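Local structure of Lysine/ornithine decarboxylase (Selenomonas ruminantium, 5GJN) at residues A[75-80]-A[103-108]; A[109-114]-A[126-131]; A[119-124]-A[164-169]; A[134-139]-A[177-182]. The protein decarboxylates L-lysine and L-ornithine with similar efficiency, using pyridoxal 5'-phosphate to make the diamines cadaverine and putrescine. All blocks are in the same frame, centred on the assembly; numbering follows the deposited sequence.

Interaction 1: residues A[75-80]-A[103-108]; sequences GEMEIL and KAAADY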
# COMPACT_ATOMS: atom_id res chain seq x y z
N GLY A 75 -16.34 -2.61 4.43
CA GLY A 75 -15.69 -1.33 4.69
C GLY A 75 -16.22 -0.20 3.87
O GLY A 75 -16.43 0.88 4.41
N GLU A 76 -16.49 -0.45 2.59
CA GLU A 76 -16.96 0.58 1.71
C GLU A 76 -18.44 0.86 2.08
O GLU A 76 -18.85 2.03 2.09
CB GLU A 76 -16.85 0.20 0.24
CG GLU A 76 -15.37 0.35 -0.23
CD GLU A 76 -15.12 0.26 -1.72
OE1 GLU A 76 -15.96 -0.21 -2.48
OE2 GLU A 76 -14.01 0.65 -2.12
N MET A 77 -19.19 -0.18 2.38
CA MET A 77 -20.58 -0.05 2.78
C MET A 77 -20.67 0.76 4.06
O MET A 77 -21.53 1.59 4.19
CB MET A 77 -21.24 -1.41 2.95
CG MET A 77 -21.50 -2.17 1.66
SD MET A 77 -22.17 -3.81 1.89
CE MET A 77 -20.91 -4.82 1.15
N GLU A 78 -19.75 0.51 4.98
CA GLU A 78 -19.69 1.22 6.25
C GLU A 78 -19.38 2.70 6.09
O GLU A 78 -19.99 3.52 6.75
CB GLU A 78 -18.68 0.56 7.19
CG GLU A 78 -19.24 -0.62 7.95
CD GLU A 78 -18.18 -1.61 8.39
OE1 GLU A 78 -16.98 -1.33 8.22
OE2 GLU A 78 -18.55 -2.68 8.92
N ILE A 79 -18.44 3.04 5.21
CA ILE A 79 -18.16 4.42 4.87
C ILE A 79 -19.40 5.14 4.38
O ILE A 79 -19.72 6.22 4.86
CB ILE A 79 -16.99 4.56 3.83
CG1 ILE A 79 -15.63 4.26 4.47
CG2 ILE A 79 -16.92 6.02 3.34
CD1 ILE A 79 -14.59 3.75 3.45
N LEU A 80 -20.13 4.53 3.45
CA LEU A 80 -21.31 5.11 2.92
C LEU A 80 -22.44 5.19 3.97
O LEU A 80 -23.09 6.20 4.10
CB LEU A 80 -21.82 4.30 1.74
CG LEU A 80 -21.03 4.45 0.45
CD1 LEU A 80 -21.58 3.40 -0.51
CD2 LEU A 80 -21.11 5.84 -0.16
N LYS A 103 -22.79 -9.79 5.48
CA LYS A 103 -23.53 -9.35 6.68
C LYS A 103 -23.82 -7.86 6.62
O LYS A 103 -24.95 -7.43 6.91
CB LYS A 103 -22.78 -9.77 7.95
CG LYS A 103 -23.29 -9.18 9.28
CD LYS A 103 -24.74 -9.51 9.59
CE LYS A 103 -25.12 -9.02 11.01
NZ LYS A 103 -26.55 -9.34 11.23
N ALA A 104 -22.82 -7.06 6.23
CA ALA A 104 -23.04 -5.61 6.03
C ALA A 104 -24.10 -5.39 5.00
O ALA A 104 -24.94 -4.48 5.16
CB ALA A 104 -21.71 -4.84 5.67
N ALA A 105 -24.08 -6.17 3.90
CA ALA A 105 -25.09 -5.97 2.84
C ALA A 105 -26.52 -6.17 3.42
O ALA A 105 -27.41 -5.38 3.20
CB ALA A 105 -24.88 -6.95 1.68
N ALA A 106 -26.70 -7.27 4.12
CA ALA A 106 -28.00 -7.50 4.77
C ALA A 106 -28.32 -6.37 5.80
O ALA A 106 -29.44 -5.87 5.82
CB ALA A 106 -28.04 -8.88 5.42
N ASP A 107 -27.35 -5.94 6.60
CA ASP A 107 -27.59 -4.83 7.57
C ASP A 107 -28.02 -3.55 6.93
O ASP A 107 -28.85 -2.86 7.51
CB ASP A 107 -26.36 -4.50 8.42
CG ASP A 107 -26.03 -5.58 9.44
OD1 ASP A 107 -26.88 -6.43 9.66
OD2 ASP A 107 -24.88 -5.62 9.96
N TYR A 108 -27.46 -3.22 5.75
CA TYR A 108 -27.73 -1.92 5.14
C TYR A 108 -28.69 -1.96 3.96
O TYR A 108 -28.83 -0.95 3.21
CB TYR A 108 -26.41 -1.27 4.71
CG TYR A 108 -25.43 -1.10 5.83
CD1 TYR A 108 -25.86 -0.60 7.09
CD2 TYR A 108 -24.08 -1.46 5.67
CE1 TYR A 108 -24.95 -0.48 8.12
CE2 TYR A 108 -23.16 -1.34 6.70
CZ TYR A 108 -23.60 -0.83 7.92
OH TYR A 108 -22.77 -0.72 8.97
O HOH W 1 -21.14 -3.04 9.63

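Interaction 2: residues A[109-114]-A[126-131]; sequences NVRRFT and KAVPGA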
# COMPACT_ATOMS: atom_id res chain seq x y z
N ASN A 109 -29.36 -3.09 3.79
CA ASN A 109 -30.43 -3.24 2.76
C ASN A 109 -29.87 -3.25 1.33
O ASN A 109 -30.52 -2.78 0.42
CB ASN A 109 -31.48 -2.10 2.86
CG ASN A 109 -31.98 -1.88 4.30
OD1 ASN A 109 -32.37 -2.84 4.98
ND2 ASN A 109 -31.99 -0.66 4.74
N VAL A 110 -28.66 -3.75 1.14
CA VAL A 110 -28.15 -3.88 -0.20
C VAL A 110 -28.87 -5.14 -0.78
O VAL A 110 -28.77 -6.22 -0.20
CB VAL A 110 -26.64 -4.12 -0.21
CG1 VAL A 110 -26.14 -4.33 -1.65
CG2 VAL A 110 -25.92 -3.01 0.48
N ARG A 111 -29.60 -4.95 -1.88
CA ARG A 111 -30.26 -6.04 -2.58
C ARG A 111 -29.65 -6.46 -3.91
O ARG A 111 -30.08 -7.45 -4.48
CB ARG A 111 -31.72 -5.70 -2.83
CG ARG A 111 -32.37 -4.92 -1.72
CD ARG A 111 -33.37 -5.76 -0.96
NE ARG A 111 -32.77 -6.95 -0.38
CZ ARG A 111 -33.22 -8.18 -0.59
NH1 ARG A 111 -34.26 -8.37 -1.36
NH2 ARG A 111 -32.62 -9.21 -0.02
N ARG A 112 -28.69 -5.71 -4.42
CA ARG A 112 -28.12 -5.98 -5.76
C ARG A 112 -26.67 -6.46 -5.59
O ARG A 112 -25.88 -5.83 -4.89
CB ARG A 112 -28.19 -4.75 -6.60
CG ARG A 112 -29.62 -4.29 -6.86
CD ARG A 112 -29.66 -2.99 -7.61
NE ARG A 112 -29.16 -1.89 -6.79
CZ ARG A 112 -29.10 -0.63 -7.19
NH1 ARG A 112 -29.58 -0.25 -8.37
NH2 ARG A 112 -28.56 0.27 -6.36
N PHE A 113 -26.36 -7.58 -6.23
CA PHE A 113 -25.10 -8.31 -6.17
C PHE A 113 -24.66 -8.71 -7.58
O PHE A 113 -25.53 -8.97 -8.41
CB PHE A 113 -25.32 -9.56 -5.34
CG PHE A 113 -25.77 -9.24 -3.94
CD1 PHE A 113 -27.08 -8.96 -3.67
CD2 PHE A 113 -24.86 -9.09 -2.92
CE1 PHE A 113 -27.48 -8.57 -2.37
CE2 PHE A 113 -25.24 -8.77 -1.62
CZ PHE A 113 -26.56 -8.50 -1.35
N THR A 114 -23.37 -8.81 -7.82
CA THR A 114 -22.85 -9.37 -9.06
C THR A 114 -22.12 -10.66 -8.75
O THR A 114 -21.63 -10.85 -7.66
CB THR A 114 -21.88 -8.45 -9.79
OG1 THR A 114 -20.67 -8.33 -9.03
CG2 THR A 114 -22.49 -7.09 -10.01
N LYS A 126 -28.01 -17.99 0.96
CA LYS A 126 -28.11 -17.97 2.41
C LYS A 126 -28.04 -16.60 3.05
O LYS A 126 -28.82 -16.29 3.92
CB LYS A 126 -27.01 -18.84 3.01
CG LYS A 126 -27.02 -20.27 2.54
CD LYS A 126 -26.12 -21.15 3.39
CE LYS A 126 -26.11 -22.58 2.87
NZ LYS A 126 -27.44 -22.99 2.34
N ALA A 127 -27.10 -15.77 2.62
CA ALA A 127 -26.95 -14.44 3.19
C ALA A 127 -28.06 -13.43 2.91
O ALA A 127 -28.47 -12.70 3.78
CB ALA A 127 -25.60 -13.86 2.82
N VAL A 128 -28.51 -13.37 1.67
CA VAL A 128 -29.57 -12.45 1.30
C VAL A 128 -30.60 -13.13 0.43
O VAL A 128 -30.60 -12.95 -0.79
CB VAL A 128 -29.06 -11.17 0.63
CG1 VAL A 128 -30.16 -10.12 0.62
CG2 VAL A 128 -27.84 -10.64 1.35
N PRO A 129 -31.50 -13.88 1.02
CA PRO A 129 -32.42 -14.66 0.22
C PRO A 129 -33.23 -13.76 -0.68
O PRO A 129 -33.68 -12.72 -0.26
CB PRO A 129 -33.32 -15.30 1.27
CG PRO A 129 -32.43 -15.48 2.43
CD PRO A 129 -31.39 -14.41 2.39
N GLY A 130 -33.38 -14.16 -1.93
CA GLY A 130 -34.21 -13.44 -2.87
C GLY A 130 -33.57 -12.21 -3.50
O GLY A 130 -34.21 -11.50 -4.23
N ALA A 131 -32.31 -11.98 -3.21
CA ALA A 131 -31.62 -10.79 -3.69
C ALA A 131 -31.54 -10.80 -5.23
O ALA A 131 -31.58 -11.86 -5.90
CB ALA A 131 -30.19 -10.77 -3.13

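Interaction 3: residues A[119-124]-A[164-169]; sequences SEIDKM and KAAQDA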
# COMPACT_ATOMS: atom_id res chain seq x y z
N SER A 119 -19.76 -21.22 -7.71
CA SER A 119 -19.47 -21.24 -6.24
C SER A 119 -20.00 -20.09 -5.45
O SER A 119 -20.04 -20.17 -4.26
CB SER A 119 -17.96 -21.33 -5.97
OG SER A 119 -17.22 -20.25 -6.52
N GLU A 120 -20.35 -18.97 -6.08
CA GLU A 120 -20.78 -17.80 -5.35
C GLU A 120 -22.26 -17.88 -5.03
O GLU A 120 -22.76 -17.11 -4.22
CB GLU A 120 -20.49 -16.55 -6.23
CG GLU A 120 -20.66 -15.18 -5.55
CD GLU A 120 -19.65 -14.93 -4.47
OE1 GLU A 120 -18.69 -15.72 -4.27
OE2 GLU A 120 -19.74 -13.83 -3.85
N ILE A 121 -23.01 -18.79 -5.68
CA ILE A 121 -24.47 -18.74 -5.57
C ILE A 121 -24.99 -19.07 -4.17
O ILE A 121 -25.78 -18.30 -3.56
CB ILE A 121 -25.13 -19.63 -6.64
CG1 ILE A 121 -24.93 -19.02 -8.00
CG2 ILE A 121 -26.62 -19.84 -6.37
CD1 ILE A 121 -25.17 -19.94 -9.16
N ASP A 122 -24.56 -20.19 -3.62
CA ASP A 122 -25.18 -20.66 -2.35
C ASP A 122 -24.91 -19.69 -1.25
O ASP A 122 -25.77 -19.35 -0.47
CB ASP A 122 -24.75 -22.09 -2.00
CG ASP A 122 -25.47 -23.15 -2.87
OD1 ASP A 122 -26.58 -22.90 -3.42
OD2 ASP A 122 -24.93 -24.25 -3.03
N LYS A 123 -23.73 -19.10 -1.27
CA LYS A 123 -23.39 -18.09 -0.27
C LYS A 123 -24.30 -16.85 -0.31
O LYS A 123 -24.71 -16.36 0.72
CB LYS A 123 -21.90 -17.72 -0.33
CG LYS A 123 -21.56 -16.40 -0.99
CD LYS A 123 -20.17 -15.88 -0.65
CE LYS A 123 -19.06 -16.76 -1.19
NZ LYS A 123 -17.89 -15.99 -1.65
N MET A 124 -24.64 -16.37 -1.49
CA MET A 124 -25.53 -15.27 -1.60
C MET A 124 -26.97 -15.67 -1.21
O MET A 124 -27.68 -14.91 -0.59
CB MET A 124 -25.54 -14.75 -3.07
CG MET A 124 -24.28 -14.01 -3.49
SD MET A 124 -24.34 -13.27 -5.12
CE MET A 124 -24.58 -14.66 -6.18
N LYS A 164 -29.75 -18.87 -14.28
CA LYS A 164 -30.74 -19.90 -14.00
C LYS A 164 -30.47 -20.65 -12.71
O LYS A 164 -31.37 -20.89 -11.94
CB LYS A 164 -30.85 -20.88 -15.15
CG LYS A 164 -32.08 -21.76 -15.08
CD LYS A 164 -33.33 -20.92 -14.96
CE LYS A 164 -34.56 -21.67 -15.45
NZ LYS A 164 -35.81 -20.89 -15.30
N ALA A 165 -29.22 -21.02 -12.47
CA ALA A 165 -28.83 -21.63 -11.22
C ALA A 165 -29.04 -20.69 -10.07
O ALA A 165 -29.47 -21.06 -9.00
CB ALA A 165 -27.37 -22.08 -11.30
N ALA A 166 -28.81 -19.41 -10.29
CA ALA A 166 -29.08 -18.49 -9.21
C ALA A 166 -30.57 -18.48 -8.98
O ALA A 166 -31.02 -18.42 -7.84
CB ALA A 166 -28.56 -17.11 -9.57
N GLN A 167 -31.36 -18.50 -10.06
CA GLN A 167 -32.82 -18.52 -9.87
C GLN A 167 -33.23 -19.80 -9.10
O GLN A 167 -34.04 -19.73 -8.16
CB GLN A 167 -33.54 -18.41 -11.20
CG GLN A 167 -35.03 -18.14 -11.09
CD GLN A 167 -35.65 -18.26 -12.45
OE1 GLN A 167 -35.66 -19.35 -13.07
NE2 GLN A 167 -36.11 -17.16 -12.95
N ASP A 168 -32.60 -20.93 -9.43
CA ASP A 168 -32.91 -22.19 -8.77
C ASP A 168 -32.71 -22.06 -7.27
O ASP A 168 -33.49 -22.60 -6.52
CB ASP A 168 -32.08 -23.33 -9.32
CG ASP A 168 -32.53 -23.80 -10.72
OD1 ASP A 168 -33.61 -23.47 -11.21
OD2 ASP A 168 -31.72 -24.43 -11.38
N ALA A 169 -31.72 -21.27 -6.83
CA ALA A 169 -31.40 -21.20 -5.42
C ALA A 169 -32.19 -20.13 -4.74
O ALA A 169 -31.89 -19.78 -3.64
CB ALA A 169 -29.92 -20.99 -5.25

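Interaction 4: residues A[134-139]-A[177-182]; sequences LVRIAV and CFHVGS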
# COMPACT_ATOMS: atom_id res chain seq x y z
N LEU A 134 -26.82 -9.85 -10.85
CA LEU A 134 -26.38 -9.64 -12.20
C LEU A 134 -25.15 -10.52 -12.43
O LEU A 134 -24.22 -10.56 -11.62
CB LEU A 134 -26.02 -8.18 -12.47
CG LEU A 134 -27.09 -7.07 -12.43
CD1 LEU A 134 -27.61 -6.90 -11.06
CD2 LEU A 134 -26.37 -5.78 -12.82
N VAL A 135 -25.14 -11.23 -13.55
CA VAL A 135 -23.99 -12.02 -13.89
C VAL A 135 -23.01 -11.17 -14.64
O VAL A 135 -23.34 -10.47 -15.62
CB VAL A 135 -24.38 -13.35 -14.68
CG1 VAL A 135 -25.07 -13.13 -16.03
CG2 VAL A 135 -23.19 -14.27 -14.85
N ARG A 136 -21.77 -11.27 -14.24
CA ARG A 136 -20.70 -10.59 -14.91
C ARG A 136 -20.14 -11.47 -16.03
O ARG A 136 -19.70 -12.57 -15.76
CB ARG A 136 -19.62 -10.30 -13.89
CG ARG A 136 -18.60 -9.35 -14.38
CD ARG A 136 -17.53 -9.27 -13.34
NE ARG A 136 -16.48 -8.50 -13.95
CZ ARG A 136 -15.76 -7.58 -13.34
NH1 ARG A 136 -15.97 -7.30 -12.05
NH2 ARG A 136 -14.83 -6.93 -14.05
N ILE A 137 -20.18 -10.97 -17.27
CA ILE A 137 -19.64 -11.70 -18.43
C ILE A 137 -18.26 -11.17 -18.84
O ILE A 137 -18.04 -9.97 -18.81
CB ILE A 137 -20.62 -11.75 -19.62
CG1 ILE A 137 -20.94 -10.35 -20.25
CG2 ILE A 137 -21.93 -12.37 -19.18
CD1 ILE A 137 -21.80 -10.41 -21.52
N ALA A 138 -17.37 -12.05 -19.28
CA ALA A 138 -16.12 -11.63 -19.92
C ALA A 138 -16.36 -11.49 -21.41
O ALA A 138 -16.65 -12.47 -22.09
CB ALA A 138 -15.02 -12.65 -19.65
N VAL A 139 -16.27 -10.26 -21.87
CA VAL A 139 -16.21 -9.94 -23.27
C VAL A 139 -14.76 -9.61 -23.58
O VAL A 139 -14.39 -8.47 -23.78
CB VAL A 139 -17.08 -8.73 -23.61
CG1 VAL A 139 -16.84 -8.34 -25.05
CG2 VAL A 139 -18.54 -9.04 -23.37
N CYS A 177 -23.75 -7.69 -16.30
CA CYS A 177 -22.80 -6.61 -16.42
C CYS A 177 -21.52 -7.04 -17.07
O CYS A 177 -21.16 -8.20 -17.05
CB CYS A 177 -22.53 -5.95 -15.09
SG CYS A 177 -22.20 -7.07 -13.76
N PHE A 178 -20.87 -6.08 -17.69
CA PHE A 178 -19.61 -6.29 -18.34
C PHE A 178 -18.69 -5.11 -18.11
O PHE A 178 -19.12 -4.04 -17.74
CB PHE A 178 -19.79 -6.59 -19.84
CG PHE A 178 -20.52 -5.53 -20.59
CD1 PHE A 178 -19.89 -4.37 -20.98
CD2 PHE A 178 -21.84 -5.71 -20.96
CE1 PHE A 178 -20.56 -3.39 -21.69
CE2 PHE A 178 -22.51 -4.74 -21.67
CZ PHE A 178 -21.87 -3.58 -22.04
N HIS A 179 -17.41 -5.35 -18.32
CA HIS A 179 -16.39 -4.30 -18.23
C HIS A 179 -15.58 -4.33 -19.50
O HIS A 179 -14.98 -5.32 -19.76
CB HIS A 179 -15.50 -4.52 -16.98
CG HIS A 179 -16.26 -4.49 -15.68
ND1 HIS A 179 -16.08 -3.51 -14.73
CD2 HIS A 179 -17.24 -5.30 -15.19
CE1 HIS A 179 -16.88 -3.73 -13.70
NE2 HIS A 179 -17.61 -4.80 -13.96
N VAL A 180 -15.58 -3.25 -20.27
CA VAL A 180 -14.88 -3.13 -21.53
C VAL A 180 -14.12 -1.80 -21.71
O VAL A 180 -13.60 -1.52 -22.78
CB VAL A 180 -15.84 -3.36 -22.74
CG1 VAL A 180 -16.48 -4.75 -22.63
CG2 VAL A 180 -16.90 -2.27 -22.87
N GLY A 181 -14.06 -1.01 -20.66
CA GLY A 181 -13.44 0.29 -20.75
C GLY A 181 -11.94 0.17 -20.77
O GLY A 181 -11.34 -0.43 -19.90
N SER A 182 -11.35 0.74 -21.80
CA SER A 182 -9.91 0.74 -21.97
C SER A 182 -9.35 2.13 -21.76
O SER A 182 -8.15 2.32 -21.68
CB SER A 182 -9.55 0.26 -23.38
OG SER A 182 -9.92 1.21 -24.36

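Interaction 1: residues A[75-80]-A[103-108]
Tyr108 chi1 (-57°), with CG beside the backbone N and anti to the carbonyl carbon, swings the ring toward Met77 CB, while Met77 chi1 (-71°) and an extended chi2 carry SD to Ala104 and Ala105. The sulfur thus meets the start of the last turn of helix 99-107. SD lies 3.6 Å from the backbone N of Ala105 and 3.9 Å from CB of Ala104, so a thioether and small methyl groups make the helix-helix seam, and the alanines let the two backbones come within 6.9 Å at the CA atoms of Met77 and Ala104. Tyr108, just past the helical turns, continues the seam past the helix end: its CD2 packs obliquely against Met77 CB at 3.9 Å. Farther out, CG of Glu78 meets the ring near its plane at the hydroxyl edge, 3.7 Å from OH. The carboxylate stands almost perpendicular to the ring, with 82° between the planes. One water joins the polar ends, giving a hydrogen to Glu78 OE2 at 2.7 Å and bonding to Tyr108 OH at 2.9 Å. The other oxygen, OE1, is held by Tyr364 OH of the second subunit, so this carboxylate links the helix seam to the dimer interface. The tyrosine ring also stacks with His81. Helices 74-82 and 99-107 are consecutive outer helices of the PLP-binding TIM-type barrel, and the Met77 side chain also packs on Val71 of strand 68-71 and on Met90 and Tyr92 of strand 90-92.

Interaction 2: residues A[109-114]-A[126-131]
Ala131 CB and Val128 CG2 approach the Phe113 ring obliquely: CE1 touches Ala131 CB at 3.6 Å, and CZ touches Val128 CG2 at 3.7 Å. The guanidinium of Arg111 presents its edge instead, with Pro129 O in its plane, but NH2 sits too close to Val128 in the model, so the placing of this side-chain end is doubtful and little rests on it. The arginine chain is bent at chi2 and chi3, which brings its end nearer the turn. Ala131 CB is shared, since it also lies 3.6 Å from the carbonyl O of Arg111. These residues belong to a beta-alpha-beta unit of the barrel, made of strand 112-115, helix 121-127 and strand 132-138, and the contact lies where the chain leaves the helix to enter the second strand. A type II beta turn from Val128 to Ala131 makes that change of direction, closed by a bond from Ala131 N to Val128 O of 3.1 Å, with Gly130 at positive phi. Backbone bonds of Arg111 and Phe113 to Asp132 then start the parallel pairing of the two strands. Phe113 is covered further by Leu102 and Ala105 of helix 99-107, while Arg112 points its CB away from the turn, its guanidinium engaging Met90 O, His68 and Trp253.

Interaction 3: residues A[119-124]-A[164-169]
Ile121 sets its branched side chain against three alanines on the neighbouring helix, each branch taking its own partner. CD1, at the end of the longer branch, meets Ala165 CB at 3.7 Å and the backbone N of Ala166 at 3.8 Å. CG2 meets Ala169 CB, also at 3.7 Å, one turn farther along. A chi1 of -70° puts CG2 anti to the backbone N, and the extended chi2 (163°) carries CD1 the other way along helix 159-168. The backbone of Ala166 passes the two methyls, and its CB, to one side, is 4.4 Å from Ile121 CG1; the small residues bring the CA atoms of Ile121 and Ala166 to 5.9 Å. At the outer border Asp122 turns its carboxylate back, OD1 reaching 4.3 Å from Ala169 CB without a polar bond. On the other side of helix 121-127, Lys123 NZ forms a salt bridge with Glu120 OE1 at 2.8 Å, from above the carboxylate plane, and also bonds to Ile272 O of the second subunit. Toward the sheet, Ile121 packs on Phe115 and Ala166 on Val133. Successive outer helices, here 121-127 and 159-168, packed side by side over parallel strands are characteristic of an alpha/beta (TIM-type) barrel, in this enzyme the cofactor-binding domain.

Interaction 4: residues A[134-139]-A[177-182]
Strand 134-138 and the end of strand 172-177 run parallel, Cys177 bridging Arg136 through bonds from Cys177 N to Val135 O (2.9 Å, the donor above the carbonyl plane) and from Ile137 N to Cys177 O (2.9 Å, nearly along the C=O axis). On the face that carries Arg136 and Cys177, Cys177 SG lies 4.1 Å from Arg136 CB. This is the C-terminal edge of the parallel barrel, the end at which TIM-type barrels carry their active sites. There Arg136, extended from CG to NE with CG anti to its N (chi1 -167°), lays its guanidinium flat on the imidazole of His179. The planes are 13° apart and the centres 3.6 Å, NH2 sitting over CD2 toward the ring's rim; the chains themselves cross at about a right angle. The His179 side chain is about 7 Å from that of Lys51, the probable cofactor-binding lysine, and also touches Glu255. Beside the strand, Ile137 and Phe178 point the same way, Ile137 CG1 to Phe178 CB 4.0 Å. Beyond them Val139 CB meets Val180 CG1 at 4.1 Å, extending the apolar contact past the paired strands.

Overall arrangement
All four contacts lie in the PLP-binding barrel domain and follow the chain round part of its wall. Interactions 1 and 2 come in series, 12 Å between centres, joined where helix 99-107 passes into strand 112-115: Ala105 CB packs on Phe113. Interactions 2 and 3 share helix 121-127, their centres 11 Å apart, with Phe113 against Met124; along the chain their segments alternate. Interaction 4 lies 20 Å from interaction 2 but in the same parallel sheet, where strands 112-115 and 132-138 are neighbours. Interactions 1 and 3 pack outer helices and also touch the second subunit; interaction 2 sets a strand against the turn leading into the next; interaction 4 pairs wall strands near the probable cofactor lysine.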